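PDB 2QGO: putative Fe-S biosynthesis protein from Lactobacillus acidophilus, which probably takes part in the biosynthesis of iron-sulphur clusters, although its exact role is not established. Local coordinates for residues D14-R19 with V110-G115. Numbering follows the deposited sequence.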
loop_
_atom_site.group_PDB
_atom_site.type_symbol
_atom_site.label_atom_id
_atom_site.label_comp_id
_atom_site.label_asym_id
_atom_site.label_seq_id
_atom_site.Cartn_x
_atom_site.Cartn_y
_atom_site.Cartn_z
ATOM N N ASP A 14 -2.102 12.570 -7.079
ATOM C CA ASP A 14 -1.863 12.766 -8.506
ATOM C C ASP A 14 -1.112 11.578 -9.077
ATOM O O ASP A 14 -1.474 11.047 -10.127
ATOM C CB ASP A 14 -1.047 14.029 -8.759
ATOM C CG ASP A 14 -1.880 15.281 -8.667
ATOM O OD1 ASP A 14 -3.131 15.176 -8.652
ATOM O OD2 ASP A 14 -1.280 16.377 -8.618
ATOM N N TYR A 15 -0.065 11.162 -8.374
ATOM C CA TYR A 15 0.738 10.035 -8.822
ATOM C C TYR A 15 -0.108 8.759 -8.944
ATOM O O TYR A 15 -0.106 8.098 -9.983
ATOM C CB TYR A 15 1.909 9.817 -7.857
ATOM C CG TYR A 15 2.758 8.612 -8.196
ATOM C CD1 TYR A 15 3.597 8.611 -9.306
ATOM C CD2 TYR A 15 2.686 7.454 -7.422
ATOM C CE1 TYR A 15 4.350 7.470 -9.643
ATOM C CE2 TYR A 15 3.425 6.316 -7.747
ATOM C CZ TYR A 15 4.256 6.329 -8.860
ATOM O OH TYR A 15 4.962 5.191 -9.183
ATOM N N LEU A 16 -0.828 8.412 -7.883
ATOM C CA LEU A 16 -1.666 7.215 -7.916
ATOM C C LEU A 16 -2.605 7.272 -9.117
ATOM O O LEU A 16 -2.901 6.246 -9.733
ATOM C CB LEU A 16 -2.457 7.084 -6.611
ATOM C CG LEU A 16 -1.563 6.903 -5.371
ATOM C CD1 LEU A 16 -2.401 6.892 -4.101
ATOM C CD2 LEU A 16 -0.777 5.615 -5.496
ATOM N N LYS A 17 -3.059 8.484 -9.442
ATOM C CA LYS A 17 -3.937 8.714 -10.585
ATOM C C LYS A 17 -3.205 8.467 -11.909
ATOM O O LYS A 17 -3.746 7.819 -12.806
ATOM C CB LYS A 17 -4.466 10.147 -10.569
ATOM C CG LYS A 17 -5.746 10.348 -9.778
ATOM C CD LYS A 17 -6.100 11.844 -9.690
ATOM C CE LYS A 17 -7.384 12.059 -8.915
ATOM N NZ LYS A 17 -7.630 13.498 -8.542
ATOM N N ARG A 18 -1.987 8.995 -12.036
ATOM C CA ARG A 18 -1.195 8.802 -13.256
ATOM C C ARG A 18 -0.948 7.318 -13.483
ATOM O O ARG A 18 -0.732 6.881 -14.608
ATOM C CB ARG A 18 0.169 9.492 -13.152
ATOM C CG ARG A 18 0.120 10.997 -12.986
ATOM C CD ARG A 18 1.531 11.592 -13.061
ATOM N NE ARG A 18 1.728 12.638 -12.063
ATOM C CZ ARG A 18 2.446 12.488 -10.955
ATOM N NH1 ARG A 18 3.046 11.337 -10.697
ATOM N NH2 ARG A 18 2.559 13.484 -10.091
ATOM N N ARG A 19 -0.956 6.556 -12.393
ATOM C CA ARG A 19 -0.740 5.118 -12.452
ATOM C C ARG A 19 -2.062 4.353 -12.553
ATOM O O ARG A 19 -2.087 3.121 -12.577
ATOM C CB ARG A 19 0.070 4.677 -11.228
ATOM C CG ARG A 19 1.549 5.109 -11.295
ATOM C CD ARG A 19 2.353 4.168 -12.197
ATOM N NE ARG A 19 2.922 3.061 -11.433
ATOM C CZ ARG A 19 3.478 1.972 -11.956
ATOM N NH1 ARG A 19 3.551 1.803 -13.271
ATOM N NH2 ARG A 19 3.974 1.045 -11.152
ATOM N N VAL A 110 8.494 3.474 -1.151
ATOM C CA VAL A 110 7.454 2.451 -1.166
ATOM C C VAL A 110 7.209 1.992 -2.599
ATOM O O VAL A 110 7.051 2.811 -3.507
ATOM C CB VAL A 110 6.113 2.994 -0.593
ATOM C CG1 VAL A 110 5.062 1.883 -0.584
ATOM C CG2 VAL A 110 6.320 3.555 0.816
ATOM N N ASP A 111 7.176 0.679 -2.795
ATOM C CA ASP A 111 6.940 0.114 -4.119
ATOM C C ASP A 111 5.452 -0.120 -4.389
ATOM O O ASP A 111 4.643 -0.219 -3.470
ATOM C CB ASP A 111 7.680 -1.219 -4.273
ATOM C CG ASP A 111 9.158 -1.100 -3.984
ATOM O OD1 ASP A 111 9.817 -0.202 -4.562
ATOM O OD2 ASP A 111 9.671 -1.908 -3.182
ATOM N N ILE A 112 5.101 -0.184 -5.664
ATOM C CA ILE A 112 3.731 -0.446 -6.065
ATOM C C ILE A 112 3.731 -1.713 -6.905
ATOM O O ILE A 112 4.542 -1.862 -7.819
ATOM C CB ILE A 112 3.153 0.692 -6.918
ATOM C CG1 ILE A 112 2.883 1.920 -6.040
ATOM C CG2 ILE A 112 1.873 0.219 -7.614
ATOM C CD1 ILE A 112 2.437 3.121 -6.838
ATOM N N GLY A 113 2.820 -2.624 -6.596
ATOM C CA GLY A 113 2.754 -3.852 -7.354
ATOM C C GLY A 113 1.352 -4.284 -7.724
ATOM O O GLY A 113 0.413 -4.158 -6.932
ATOM N N ASN A 114 1.224 -4.771 -8.952
ATOM C CA ASN A 114 -0.027 -5.292 -9.480
ATOM C C ASN A 114 -0.194 -6.659 -8.805
ATOM O O ASN A 114 0.508 -7.606 -9.141
ATOM C CB ASN A 114 0.096 -5.474 -10.994
ATOM C CG ASN A 114 -1.133 -6.110 -11.611
ATOM O OD1 ASN A 114 -1.807 -6.930 -10.985
ATOM N ND2 ASN A 114 -1.419 -5.748 -12.855
ATOM N N GLY A 115 -1.127 -6.749 -7.862
ATOM C CA GLY A 115 -1.345 -7.988 -7.134
ATOM C C GLY A 115 -1.584 -9.238 -7.965
ATOM O O GLY A 115 -0.963 -10.281 -7.742
#
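R19 N is held by two carbonyls of the turn before it. R19 N donates to Y15 O at 3.0 Å. A weak second bond runs from R19 N to L16 O at 3.3 Å. These bonds close the C-terminal end of helix 10-18. Y15 and L16 in the helix, and R19 just after it, all meet I112. No hydrogen bond joins the two segments, and the contact is mostly apolar. The longer branch of I112 is extended, with CD1 anti to CA (chi2 175°), and its end methyl meets the helix. I112 CD1 lies at the edge of the Y15 ring near its plane, 3.5 Å from Y15 CE2. L16 CD2 approaches I112 CD1 more loosely, at 4.3 Å. The R19 chain bends at chi2 and chi3 (-80° and -91°), which brings its guanidinium obliquely alongside the other branch, with R19 NH2 4.2 Å from I112 CG2. R19 CG rests over one face of the Y15 ring, 3.8 Å above the plane. The Y15 ring also stacks with Y92 of strand 88-93 and touches L97. I112 also touches I21, L97 and W54. The C-terminal end of helix 10-18 thus packs on the C-terminal part of strand 104-114, beside strand 96-101, just before N114 caps A117 N in helix 115-125.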